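Local coordinates for protein glycoside hydrolase family 81 (Clostridium thermocellum, PDB 6FOP) that probably hydrolyses beta-1,3-glucans such as laminarin, as a family 81 glycoside hydrolase of the Clostridium thermocellum cellulosome, at residues A[541-544]-A[545-549]; A[567-570]-A[571-574]; A[599-602]-A[603-607]; A[609-612]-A[613-617]; A[620-623]-A[624-627]. One frame throughout, in Å; residues are numbered along the deposited sequence.

Contact 1: A[541-544]-A[545-549]; sequences DIFS and PSYGH
Y547 turns the edge of its ring toward the face of F543, a T-shaped pair with centroids 5.2 Å apart and planes at 75°. The two side chains run alongside each other in the same direction, and CD2 of F543 comes within 3.8 Å of CD2 of Y547. Y547 gets there because its CG stands anti to the backbone N (chi1 178°). The chain between the rings is a type I beta turn from S544 to Y547, with P545 and S546 at its corners. Y547 N closes it on S544 O at 3.0 Å. A second link spans the turn on its side-chain side, where S544 OG donates to S546 OG at 2.8 Å. Further out, S546 OG also bonds to G76 O, Y547 OH to Y551 O, and the ring of Y560 meets both aromatic rings. Beyond the turn, H549 brings CD2 over the rim of one face of the Y547 ring, 3.9 Å above its plane; its own ring stacks on H562. Since G76 O can only accept, the hydroxyls probably form a directed relay from S544 through S546 to the backbone at G76. With these bonds and the aromatic pair about it, the turn places H549 in the second shell of the nickel site, where its imidazole, bonded through ND1 to E605 OE2, would be expected to steady that metal-binding glutamate.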
loop_
_atom_site.group_PDB
_atom_site.type_symbol
_atom_site.label_atom_id
_atom_site.label_comp_id
_atom_site.label_asym_id
_atom_site.label_seq_id
_atom_site.Cartn_x
_atom_site.Cartn_y
_atom_site.Cartn_z
ATOM N N ASP A 541 -10.009 -17.841 1.213
ATOM C CA ASP A 541 -10.486 -17.916 -0.172
ATOM C C ASP A 541 -9.630 -17.190 -1.197
ATOM O O ASP A 541 -10.010 -17.118 -2.352
ATOM C CB ASP A 541 -11.951 -17.472 -0.275
ATOM C CG ASP A 541 -12.180 -16.037 0.130
ATOM O OD1 ASP A 541 -11.209 -15.318 0.437
ATOM O OD2 ASP A 541 -13.363 -15.633 0.151
ATOM N N ILE A 542 -8.472 -16.666 -0.800
ATOM C CA ILE A 542 -7.552 -15.991 -1.700
ATOM C C ILE A 542 -6.490 -16.956 -2.219
ATOM O O ILE A 542 -6.288 -17.068 -3.421
ATOM C CB ILE A 542 -6.887 -14.764 -1.030
ATOM C CG1 ILE A 542 -7.944 -13.794 -0.468
ATOM C CG2 ILE A 542 -5.930 -14.087 -2.013
ATOM C CD1 ILE A 542 -8.811 -13.127 -1.502
ATOM N N PHE A 543 -5.794 -17.641 -1.307
ATOM C CA PHE A 543 -4.645 -18.456 -1.681
ATOM C C PHE A 543 -5.096 -19.732 -2.366
ATOM O O PHE A 543 -6.103 -20.330 -1.992
ATOM C CB PHE A 543 -3.762 -18.796 -0.480
ATOM C CG PHE A 543 -3.148 -17.606 0.221
ATOM C CD1 PHE A 543 -3.081 -16.332 -0.362
ATOM C CD2 PHE A 543 -2.617 -17.767 1.486
ATOM C CE1 PHE A 543 -2.507 -15.264 0.310
ATOM C CE2 PHE A 543 -2.020 -16.704 2.145
ATOM C CZ PHE A 543 -1.998 -15.448 1.566
ATOM N N SER A 544 -4.339 -20.128 -3.382
ATOM C CA SER A 544 -4.579 -21.390 -4.079
ATOM C C SER A 544 -4.435 -22.586 -3.137
ATOM O O SER A 544 -3.570 -22.575 -2.268
ATOM C CB SER A 544 -3.536 -21.574 -5.184
ATOM O OG SER A 544 -3.681 -22.858 -5.800
ATOM N N PRO A 545 -5.251 -23.639 -3.322
ATOM C CA PRO A 545 -5.009 -24.848 -2.548
ATOM C C PRO A 545 -3.602 -25.435 -2.729
ATOM O O PRO A 545 -3.121 -26.143 -1.845
ATOM C CB PRO A 545 -6.068 -25.818 -3.086
ATOM C CG PRO A 545 -7.156 -24.954 -3.591
ATOM C CD PRO A 545 -6.491 -23.725 -4.120
ATOM N N SER A 546 -2.957 -25.154 -3.863
ATOM C CA SER A 546 -1.619 -25.646 -4.131
ATOM C C SER A 546 -0.534 -24.838 -3.427
ATOM O O SER A 546 0.591 -25.286 -3.369
ATOM C CB SER A 546 -1.331 -25.679 -5.620
ATOM O OG SER A 546 -1.309 -24.387 -6.155
ATOM N N TYR A 547 -0.861 -23.637 -2.933
ATOM C CA TYR A 547 0.084 -22.842 -2.165
ATOM C C TYR A 547 0.175 -23.484 -0.783
ATOM O O TYR A 547 -0.835 -23.785 -0.150
ATOM C CB TYR A 547 -0.373 -21.381 -2.119
ATOM C CG TYR A 547 0.519 -20.468 -1.313
ATOM C CD1 TYR A 547 1.797 -20.198 -1.726
ATOM C CD2 TYR A 547 0.068 -19.865 -0.148
ATOM C CE1 TYR A 547 2.621 -19.349 -1.017
ATOM C CE2 TYR A 547 0.886 -19.022 0.589
ATOM C CZ TYR A 547 2.152 -18.763 0.151
ATOM O OH TYR A 547 3.001 -17.966 0.849
ATOM N N GLY A 548 1.394 -23.703 -0.325
ATOM C CA GLY A 548 1.631 -24.534 0.856
ATOM C C GLY A 548 1.659 -23.857 2.220
ATOM O O GLY A 548 2.241 -24.400 3.158
ATOM N N HIS A 549 1.041 -22.698 2.350
ATOM C CA HIS A 549 1.134 -21.886 3.562
ATOM C C HIS A 549 -0.175 -21.147 3.784
ATOM O O HIS A 549 -0.919 -20.896 2.828
ATOM C CB HIS A 549 2.306 -20.887 3.430
ATOM C CG HIS A 549 3.592 -21.515 2.996
ATOM N ND1 HIS A 549 4.481 -22.063 3.898
ATOM C CD2 HIS A 549 4.088 -21.791 1.767
ATOM C CE1 HIS A 549 5.490 -22.607 3.246
ATOM N NE2 HIS A 549 5.274 -22.460 1.948
#

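Contact 2: A[567-570]-A[571-574]. With NI (nickel (II) ion), chain B.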
loop_
_atom_site.group_PDB
_atom_site.type_symbol
_atom_site.label_atom_id
_atom_site.label_comp_id
_atom_site.label_asym_id
_atom_site.label_seq_id
_atom_site.Cartn_x
_atom_site.Cartn_y
_atom_site.Cartn_z
ATOM N N ASN A 567 18.362 -14.784 3.891
ATOM C CA ASN A 567 18.247 -16.178 4.273
ATOM C C ASN A 567 17.940 -16.276 5.766
ATOM O O ASN A 567 18.773 -16.662 6.564
ATOM C CB ASN A 567 19.522 -16.926 3.904
ATOM C CG ASN A 567 19.408 -18.420 4.116
ATOM O OD1 ASN A 567 18.315 -18.973 4.264
ATOM N ND2 ASN A 567 20.534 -19.083 4.115
ATOM N N GLY A 568 16.719 -15.917 6.118
ATOM C CA GLY A 568 16.287 -15.912 7.520
ATOM C C GLY A 568 15.489 -17.149 7.860
ATOM O O GLY A 568 15.184 -17.980 6.989
ATOM N N THR A 569 15.179 -17.291 9.145
ATOM C CA THR A 569 14.365 -18.395 9.601
ATOM C C THR A 569 12.910 -18.131 9.219
ATOM O O THR A 569 12.528 -17.001 8.820
ATOM C CB THR A 569 14.407 -18.546 11.130
ATOM O OG1 THR A 569 13.748 -17.426 11.702
ATOM C CG2 THR A 569 15.852 -18.674 11.662
ATOM N N ASN A 570 12.082 -19.157 9.371
ATOM C CA ASN A 570 10.648 -18.991 9.164
ATOM C C ASN A 570 10.001 -18.086 10.217
ATOM O O ASN A 570 8.970 -17.450 9.947
ATOM C CB ASN A 570 9.945 -20.350 9.023
ATOM C CG ASN A 570 10.335 -21.059 7.744
ATOM O OD1 ASN A 570 11.196 -21.968 7.716
ATOM N ND2 ASN A 570 9.783 -20.600 6.680
ATOM N N SER A 571 10.631 -17.967 11.385
ATOM C CA SER A 571 10.222 -16.941 12.342
ATOM C C SER A 571 10.413 -15.531 11.779
ATOM O O SER A 571 9.517 -14.679 11.913
ATOM C CB SER A 571 10.930 -17.110 13.669
ATOM O OG SER A 571 10.520 -16.099 14.560
ATOM N N GLU A 572 11.577 -15.277 11.179
ATOM C CA GLU A 572 11.795 -14.006 10.490
ATOM C C GLU A 572 10.806 -13.807 9.326
ATOM O O GLU A 572 10.251 -12.722 9.166
ATOM C CB GLU A 572 13.241 -13.875 10.003
ATOM C CG GLU A 572 14.224 -13.771 11.166
ATOM C CD GLU A 572 15.650 -13.936 10.721
ATOM O OE1 GLU A 572 16.272 -12.914 10.372
ATOM O OE2 GLU A 572 16.142 -15.097 10.711
ATOM N N LYS A 573 10.546 -14.866 8.552
ATOM C CA LYS A 573 9.641 -14.723 7.431
ATOM C C LYS A 573 8.251 -14.283 7.890
ATOM O O LYS A 573 7.632 -13.419 7.260
ATOM C CB LYS A 573 9.549 -16.011 6.617
ATOM C CG LYS A 573 10.841 -16.384 5.912
ATOM C CD LYS A 573 10.685 -17.608 5.031
ATOM C CE LYS A 573 12.033 -18.048 4.493
ATOM N NZ LYS A 573 11.932 -19.164 3.531
ATOM N N HIS A 574 7.756 -14.859 8.983
ATOM C CA HIS A 574 6.465 -14.458 9.560
ATOM C C HIS A 574 6.543 -13.060 10.217
ATOM O O HIS A 574 5.639 -12.230 10.046
ATOM C CB HIS A 574 6.016 -15.525 10.567
ATOM C CG HIS A 574 5.380 -16.711 9.919
ATOM N ND1 HIS A 574 4.070 -17.054 10.124
ATOM C CD2 HIS A 574 5.857 -17.588 9.015
ATOM C CE1 HIS A 574 3.768 -18.104 9.398
ATOM N NE2 HIS A 574 4.838 -18.453 8.723
HETATM NI NI NI B . 4.868 -19.927 7.275
#
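T569 O and N570 O accept the N-H groups of K573 and H574, at 2.9 Å to K573 N and 3.0 Å to H574 N, and so open the first turn of helix 570-575. Side chains seal the end of that turn. T569 OG1, set between its backbone N and carbonyl carbon (chi1 68°), takes the N-H of E572 at 3.1 Å in a nearly straight bond. In return E572, crossing T569 at about a right angle, sends its extended chain back until OE2 receives the T569 N-H at 2.9 Å, from above the carboxylate plane (46° out of it). The same carboxylate also packs on the glycine just before, with E572 OE2 3.3 Å from G568 CA. N613 knits the pair together from outside, its OD1 bonded to T569 OG1 and its ND2 to E572 OE2, while E572 OE1 is held by W566 NE1. K573 lies alongside N570, its CG 3.4 Å from T569 O. H574, one turn on from N570, presents NE2 to the nickel ion at 2.1 Å; its CD2 lies 3.3 Å from N570 O. With NE2 on the metal and ND1 bonded to N598, the ring is held at both nitrogens. The reciprocal bonds of T569 and E572 make a classic capping box, here at the head of a short helix that supplies one histidine to a nickel site completed by H562, E601 and E605.

Contact 3: A[599-602]-A[603-607]. With NI (nickel (II) ion), chain B.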
loop_
_atom_site.group_PDB
_atom_site.type_symbol
_atom_site.label_atom_id
_atom_site.label_comp_id
_atom_site.label_asym_id
_atom_site.label_seq_id
_atom_site.Cartn_x
_atom_site.Cartn_y
_atom_site.Cartn_z
ATOM N N TYR A 599 1.165 -18.849 13.978
ATOM C CA TYR A 599 2.261 -19.203 14.876
ATOM C C TYR A 599 2.628 -20.677 14.809
ATOM O O TYR A 599 3.824 -21.007 14.727
ATOM C CB TYR A 599 1.899 -18.762 16.292
ATOM C CG TYR A 599 2.922 -19.055 17.361
ATOM C CD1 TYR A 599 3.924 -18.131 17.673
ATOM C CD2 TYR A 599 2.845 -20.212 18.124
ATOM C CE1 TYR A 599 4.836 -18.402 18.687
ATOM C CE2 TYR A 599 3.727 -20.456 19.154
ATOM C CZ TYR A 599 4.758 -19.567 19.395
ATOM O OH TYR A 599 5.641 -19.819 20.433
ATOM N N GLU A 600 1.617 -21.553 14.784
ATOM C CA GLU A 600 1.887 -22.995 14.703
ATOM C C GLU A 600 2.489 -23.392 13.352
ATOM O O GLU A 600 3.362 -24.252 13.310
ATOM C CB GLU A 600 0.648 -23.817 15.044
ATOM C CG GLU A 600 0.219 -23.725 16.517
ATOM C CD GLU A 600 1.218 -24.314 17.524
ATOM O OE1 GLU A 600 1.920 -25.288 17.200
ATOM O OE2 GLU A 600 1.309 -23.785 18.660
ATOM N N GLU A 601 2.067 -22.722 12.265
ATOM C CA GLU A 601 2.723 -22.982 10.980
ATOM C C GLU A 601 4.206 -22.600 11.063
ATOM O O GLU A 601 5.085 -23.320 10.600
ATOM C CB GLU A 601 2.082 -22.175 9.851
ATOM C CG GLU A 601 2.924 -22.158 8.580
ATOM C CD GLU A 601 2.335 -21.405 7.403
ATOM O OE1 GLU A 601 1.271 -21.807 6.927
ATOM O OE2 GLU A 601 2.956 -20.415 6.952
ATOM N N MET A 602 4.466 -21.420 11.616
ATOM C CA MET A 602 5.836 -20.929 11.783
ATOM C C MET A 602 6.712 -21.935 12.557
ATOM O O MET A 602 7.832 -22.245 12.131
ATOM C CB MET A 602 5.789 -19.531 12.453
ATOM C CG MET A 602 7.135 -18.904 12.784
ATOM S SD MET A 602 7.894 -19.485 14.314
ATOM C CE MET A 602 6.638 -18.993 15.489
ATOM N N LEU A 603 6.182 -22.490 13.642
ATOM C CA LEU A 603 6.915 -23.491 14.420
ATOM C C LEU A 603 7.218 -24.742 13.592
ATOM O O LEU A 603 8.352 -25.263 13.617
ATOM C CB LEU A 603 6.135 -23.882 15.673
ATOM C CG LEU A 603 5.942 -22.835 16.764
ATOM C CD1 LEU A 603 5.219 -23.488 17.926
ATOM C CD2 LEU A 603 7.278 -22.260 17.211
ATOM N N ARG A 604 6.193 -25.237 12.890
ATOM C CA ARG A 604 6.372 -26.416 12.048
ATOM C C ARG A 604 7.461 -26.193 11.000
ATOM O O ARG A 604 8.300 -27.042 10.747
ATOM C CB ARG A 604 5.069 -26.797 11.361
ATOM C CG ARG A 604 4.043 -27.449 12.257
ATOM C CD ARG A 604 2.992 -28.167 11.419
ATOM N NE ARG A 604 2.286 -27.245 10.526
ATOM C CZ ARG A 604 1.271 -26.447 10.876
ATOM N NH1 ARG A 604 0.809 -26.424 12.122
ATOM N NH2 ARG A 604 0.709 -25.666 9.967
ATOM N N GLU A 605 7.428 -25.013 10.388
ATOM C CA GLU A 605 8.395 -24.668 9.356
ATOM C C GLU A 605 9.802 -24.501 9.908
ATOM O O GLU A 605 10.774 -24.808 9.222
ATOM C CB GLU A 605 7.937 -23.422 8.596
ATOM C CG GLU A 605 6.652 -23.676 7.825
ATOM C CD GLU A 605 5.942 -22.437 7.329
ATOM O OE1 GLU A 605 6.089 -21.317 7.893
ATOM O OE2 GLU A 605 5.125 -22.594 6.403
ATOM N N CYS A 606 9.920 -23.982 11.138
ATOM C CA CYS A 606 11.223 -23.887 11.788
ATOM C C CYS A 606 11.739 -25.241 12.295
ATOM O O CYS A 606 12.927 -25.383 12.540
ATOM C CB CYS A 606 11.190 -22.902 12.971
ATOM S SG CYS A 606 10.942 -21.190 12.499
ATOM N N GLY A 607 10.843 -26.208 12.457
ATOM C CA GLY A 607 11.160 -27.504 13.060
ATOM C C GLY A 607 11.430 -27.430 14.538
ATOM O O GLY A 607 12.191 -28.229 15.053
HETATM NI NI NI B . 4.868 -19.927 7.275
#
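L603 lays its CG over one face of the Y599 ring, and its CD1 reaches CE2 of Y599 at 3.6 Å, an apolar contact one helical turn apart. The other methyl of L603, CD2, meets CE of M602 at 3.7 Å, where the bent thioether chain of M602 brings that carbon round to the leucine. Its sulfur also lies near the next turn, with SD of M602 3.9 Å from SG of C606. Y599 O, E600 O, E601 O and M602 O each accept the N-H four residues on, so the stretch is regular alpha-helix in the family's C-terminal domain, of the six-hairpin clan. That spacing puts E601 and E605 on one face as an i, i+4 pair of metal ligands. E601 has CG anti to its backbone N (chi1 166°), E605 has CG anti to its carbonyl carbon (chi1 -65°), and the two chains converge on one nickel ion, with E601 OE2 at 2.0 Å and E605 OE1 at 1.9 Å from the metal. Their carboxylate planes are 49° apart, and E601 OE2 lies only 3.1 Å from E605 OE2, a closeness of like charge that the cation would be expected to offset. E601 OE1 is bonded to N550 N; H562 and H574 complete the metal site. On the outer side R604 places one guanidinium face over E600 O and E601 CA, both offset toward its rim. G607, with positive phi, ends the helix in a Schellman motif, T608 N returning to L603 O.

Contact 4: A[609-612]-A[613-617]; sequences SQPP and NWKDI
K615 folds its side chain back over the preceding loop to place NZ on the carbonyl oxygen of P611, 2.9 Å from NZ to O. The conformation explains the reach: CG is anti to the carbonyl carbon (chi1 -73°), the chain then runs extended through CD and CE, and a single bend at chi4 (70°) tips the ammonium onto the oxygen, which it meets almost head-on. On the way CG of K615 passes CB of P611 at 4.1 Å, and CE of K615 approaches P611 O to 3.2 Å, so the methylene chain sits alongside the carbonyl it serves. N613 meets P612 instead. Its CG falls between its own backbone N and carbonyl carbon (chi1 68°), which carries OD1 to 3.8 Å from CG of P612, and the two side chains pass each other at a slant. The amide is held from the capped start of helix 570-575, and N613 O takes the hydroxyl of S571. W614, the N-cap residue, has a left-handed backbone that turns the chain into helix 615-622; its CB lies by S571 and its indole by E572. P611 beds on Y599, M602 and L603 of helix 592-606. P611 O thus accepts a charged donor, which would be expected to polarise that carbonyl and to tie the proline loop to the start of helix 615-622.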
loop_
_atom_site.group_PDB
_atom_site.type_symbol
_atom_site.label_atom_id
_atom_site.label_comp_id
_atom_site.label_asym_id
_atom_site.label_seq_id
_atom_site.Cartn_x
_atom_site.Cartn_y
_atom_site.Cartn_z
ATOM N N SER A 609 9.793 -26.186 18.723
ATOM C CA SER A 609 8.588 -26.040 19.584
ATOM C C SER A 609 8.368 -24.628 20.096
ATOM O O SER A 609 7.277 -24.322 20.563
ATOM C CB SER A 609 8.659 -27.018 20.750
ATOM O OG SER A 609 9.959 -27.043 21.279
ATOM N N GLN A 610 9.404 -23.791 19.980
ATOM C CA GLN A 610 9.350 -22.348 20.225
ATOM C C GLN A 610 10.106 -21.661 19.091
ATOM O O GLN A 610 10.918 -22.284 18.425
ATOM C CB GLN A 610 9.989 -21.987 21.581
ATOM C CG GLN A 610 9.091 -22.325 22.739
ATOM C CD GLN A 610 9.758 -22.134 24.101
ATOM O OE1 GLN A 610 10.951 -21.856 24.202
ATOM N NE2 GLN A 610 8.963 -22.256 25.143
ATOM N N PRO A 611 9.858 -20.365 18.879
ATOM C CA PRO A 611 10.572 -19.692 17.773
ATOM C C PRO A 611 12.079 -19.767 17.955
ATOM O O PRO A 611 12.552 -19.631 19.088
ATOM C CB PRO A 611 10.118 -18.237 17.871
ATOM C CG PRO A 611 8.927 -18.245 18.762
ATOM C CD PRO A 611 9.017 -19.433 19.644
ATOM N N PRO A 612 12.841 -20.044 16.900
ATOM C CA PRO A 612 14.308 -20.124 17.083
ATOM C C PRO A 612 14.963 -18.768 17.326
ATOM O O PRO A 612 16.048 -18.692 17.912
ATOM C CB PRO A 612 14.780 -20.747 15.763
ATOM C CG PRO A 612 13.746 -20.304 14.778
ATOM C CD PRO A 612 12.449 -20.422 15.530
ATOM N N ASN A 613 14.304 -17.730 16.822
ATOM C CA ASN A 613 14.766 -16.370 16.905
ATOM C C ASN A 613 13.574 -15.413 16.748
ATOM O O ASN A 613 12.439 -15.861 16.551
ATOM C CB ASN A 613 15.912 -16.091 15.911
ATOM C CG ASN A 613 15.488 -16.129 14.460
ATOM O OD1 ASN A 613 14.433 -16.657 14.104
ATOM N ND2 ASN A 613 16.322 -15.568 13.628
ATOM N N TRP A 614 13.820 -14.120 16.918
ATOM C CA TRP A 614 12.739 -13.119 17.016
ATOM C C TRP A 614 11.631 -13.557 17.964
ATOM O O TRP A 614 10.440 -13.350 17.725
ATOM C CB TRP A 614 12.186 -12.739 15.634
ATOM C CG TRP A 614 13.095 -11.884 14.829
ATOM C CD1 TRP A 614 14.404 -11.569 15.080
ATOM C CD2 TRP A 614 12.762 -11.212 13.591
ATOM N NE1 TRP A 614 14.892 -10.748 14.095
ATOM C CE2 TRP A 614 13.920 -10.537 13.158
ATOM C CE3 TRP A 614 11.608 -11.131 12.824
ATOM C CZ2 TRP A 614 13.955 -9.783 11.977
ATOM C CZ3 TRP A 614 11.635 -10.380 11.655
ATOM C CH2 TRP A 614 12.808 -9.725 11.242
ATOM N N LYS A 615 12.061 -14.127 19.108
ATOM C CA LYS A 615 11.079 -14.609 20.078
ATOM C C LYS A 615 10.242 -13.459 20.651
ATOM O O LYS A 615 9.064 -13.646 20.954
ATOM C CB LYS A 615 11.759 -15.311 21.248
ATOM C CG LYS A 615 12.331 -16.687 20.949
ATOM C CD LYS A 615 12.927 -17.272 22.234
ATOM C CE LYS A 615 13.200 -18.760 22.145
ATOM N NZ LYS A 615 14.336 -19.028 21.233
ATOM N N ASP A 616 10.868 -12.281 20.825
ATOM C CA ASP A 616 10.115 -11.092 21.273
ATOM C C ASP A 616 8.950 -10.744 20.335
ATOM O O ASP A 616 7.801 -10.618 20.770
ATOM C CB ASP A 616 10.997 -9.866 21.526
ATOM C CG ASP A 616 11.960 -9.521 20.391
ATOM O OD1 ASP A 616 12.139 -10.302 19.415
ATOM O OD2 ASP A 616 12.541 -8.425 20.477
ATOM N N ILE A 617 9.255 -10.634 19.042
ATOM C CA ILE A 617 8.234 -10.315 18.038
ATOM C C ILE A 617 7.168 -11.414 18.059
ATOM O O ILE A 617 5.964 -11.122 18.033
ATOM C CB ILE A 617 8.858 -10.217 16.651
ATOM C CG1 ILE A 617 9.955 -9.161 16.571
ATOM C CG2 ILE A 617 7.804 -9.958 15.592
ATOM C CD1 ILE A 617 9.556 -7.790 16.964
#

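Contact 5: A[620-623]-A[624-627]; sequences MYYA and LYDP
L624 is the first residue to fold back on helix 615-622, its N-H reaching Y621 O at 2.9 Å, while CB of L624 lies 3.3 Å from the same oxygen. Y625 follows, giving its N-H to Y622 O at 2.8 Å. Its ring, carried by a CG anti to the backbone N (chi1 171°), runs alongside that of Y622 in the same direction, with centroids 5.5 Å apart and planes inclined at 58°. The hydroxyl of Y622 lies at the edge of the Y625 ring, near its plane, 3.5 Å from OH to CE2. D626 completes the grip on Y622 O: its N-H lies in the carbonyl plane at 2.9 Å in an almost straight bond (173°), whereas that of Y625 comes from above the plane, so that one oxygen accepts two backbone donors. CB of D626 also touches the Y622 ring, and a water joins its OD2 to Y622 OH, 2.7 Å from OD2 to the water; K596 holds the same hydroxyl. P627 has no N-H to give and instead sets CD 3.3 Å from A623 O, its CB packing on CB of A623. Around them L656 covers A623, L624 and P627. D626 caps A629 N through OD1, and the proline that follows opens the next helix: an N-cap aspartate and a first-turn proline in a tight helix-to-helix connection between helices 615-622 and 627-633.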
loop_
_atom_site.group_PDB
_atom_site.type_symbol
_atom_site.label_atom_id
_atom_site.label_comp_id
_atom_site.label_asym_id
_atom_site.label_seq_id
_atom_site.Cartn_x
_atom_site.Cartn_y
_atom_site.Cartn_z
ATOM N N MET A 620 4.973 -11.313 21.271
ATOM C CA MET A 620 4.017 -10.204 21.180
ATOM C C MET A 620 2.838 -10.559 20.283
ATOM O O MET A 620 1.677 -10.257 20.605
ATOM C CB MET A 620 4.690 -8.949 20.675
ATOM C CG MET A 620 5.621 -8.321 21.698
ATOM S SD MET A 620 6.182 -6.711 21.088
ATOM C CE MET A 620 7.370 -7.175 19.842
ATOM N N TYR A 621 3.128 -11.264 19.175
ATOM C CA TYR A 621 2.090 -11.718 18.256
ATOM C C TYR A 621 1.193 -12.779 18.910
ATOM O O TYR A 621 -0.041 -12.671 18.899
ATOM C CB TYR A 621 2.760 -12.296 17.022
ATOM C CG TYR A 621 1.816 -12.792 15.972
ATOM C CD1 TYR A 621 1.101 -11.884 15.176
ATOM C CD2 TYR A 621 1.680 -14.152 15.705
ATOM C CE1 TYR A 621 0.230 -12.330 14.202
ATOM C CE2 TYR A 621 0.822 -14.596 14.708
ATOM C CZ TYR A 621 0.095 -13.683 13.962
ATOM O OH TYR A 621 -0.747 -14.148 12.949
ATOM N N TYR A 622 1.838 -13.763 19.566
ATOM C CA TYR A 622 1.113 -14.879 20.176
ATOM C C TYR A 622 0.236 -14.389 21.329
ATOM O O TYR A 622 -0.803 -15.004 21.621
ATOM C CB TYR A 622 2.053 -15.985 20.666
ATOM C CG TYR A 622 1.347 -17.274 20.972
ATOM C CD1 TYR A 622 0.810 -18.059 19.957
ATOM C CD2 TYR A 622 1.261 -17.744 22.273
ATOM C CE1 TYR A 622 0.142 -19.233 20.234
ATOM C CE2 TYR A 622 0.590 -18.931 22.558
ATOM C CZ TYR A 622 0.071 -19.690 21.532
ATOM O OH TYR A 622 -0.580 -20.874 21.805
ATOM N N ALA A 623 0.645 -13.281 21.974
ATOM C CA ALA A 623 -0.162 -12.669 23.024
ATOM C C ALA A 623 -1.532 -12.169 22.539
ATOM O O ALA A 623 -2.400 -11.925 23.368
ATOM C CB ALA A 623 0.596 -11.523 23.671
ATOM N N LEU A 624 -1.736 -12.072 21.211
ATOM C CA LEU A 624 -3.052 -11.775 20.653
ATOM C C LEU A 624 -3.960 -13.010 20.562
ATOM O O LEU A 624 -5.130 -12.900 20.148
ATOM C CB LEU A 624 -2.920 -11.082 19.307
ATOM C CG LEU A 624 -2.219 -9.729 19.360
ATOM C CD1 LEU A 624 -1.760 -9.279 17.977
ATOM C CD2 LEU A 624 -3.119 -8.676 20.005
ATOM N N TYR A 625 -3.445 -14.157 21.026
ATOM C CA TYR A 625 -4.251 -15.368 21.247
ATOM C C TYR A 625 -4.214 -15.803 22.732
ATOM O O TYR A 625 -5.246 -16.052 23.330
ATOM C CB TYR A 625 -3.709 -16.487 20.355
ATOM C CG TYR A 625 -4.268 -17.855 20.609
ATOM C CD1 TYR A 625 -5.569 -18.173 20.240
ATOM C CD2 TYR A 625 -3.500 -18.848 21.234
ATOM C CE1 TYR A 625 -6.088 -19.438 20.460
ATOM C CE2 TYR A 625 -4.006 -20.118 21.448
ATOM C CZ TYR A 625 -5.299 -20.405 21.073
ATOM O OH TYR A 625 -5.796 -21.666 21.312
ATOM N N ASP A 626 -3.013 -15.910 23.291
ATOM C CA ASP A 626 -2.841 -16.415 24.669
ATOM C C ASP A 626 -1.741 -15.610 25.366
ATOM O O ASP A 626 -0.575 -16.010 25.371
ATOM C CB ASP A 626 -2.535 -17.908 24.668
ATOM C CG ASP A 626 -2.526 -18.508 26.059
ATOM O OD1 ASP A 626 -2.550 -17.746 27.070
ATOM O OD2 ASP A 626 -2.457 -19.759 26.122
ATOM N N PRO A 627 -2.119 -14.450 25.928
ATOM C CA PRO A 627 -1.105 -13.627 26.590
ATOM C C PRO A 627 -0.446 -14.271 27.813
ATOM O O PRO A 627 0.715 -13.994 28.090
ATOM C CB PRO A 627 -1.840 -12.343 26.960
ATOM C CG PRO A 627 -3.264 -12.529 26.606
ATOM C CD PRO A 627 -3.440 -13.798 25.862
HETATM O O HOH W 1 -1.350 -21.424 24.306
#

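Contacts 1, 2 and 3 converge on the nickel ion: contacts 2 and 3 supply ligands, whereas contact 1 acts from the second shell. Contact 4 supplies no nickel ligand but joins the cap of contact 2 to the helix of contact 3. It is the most superficial of the five, whereas contact 5 is buried; contacts 1, 2 and 3 are partly buried. Contacts 4 and 5 hold opposite ends of helix 615-622, one by a lysine on a proline carbonyl, the other by backbone bonds and paired tyrosines. Y599 of contact 3 touches both. Carboxylates and a histidine serve the metal in contacts 2 and 3, whereas contact 5 relies on tyrosines and backbone bonds.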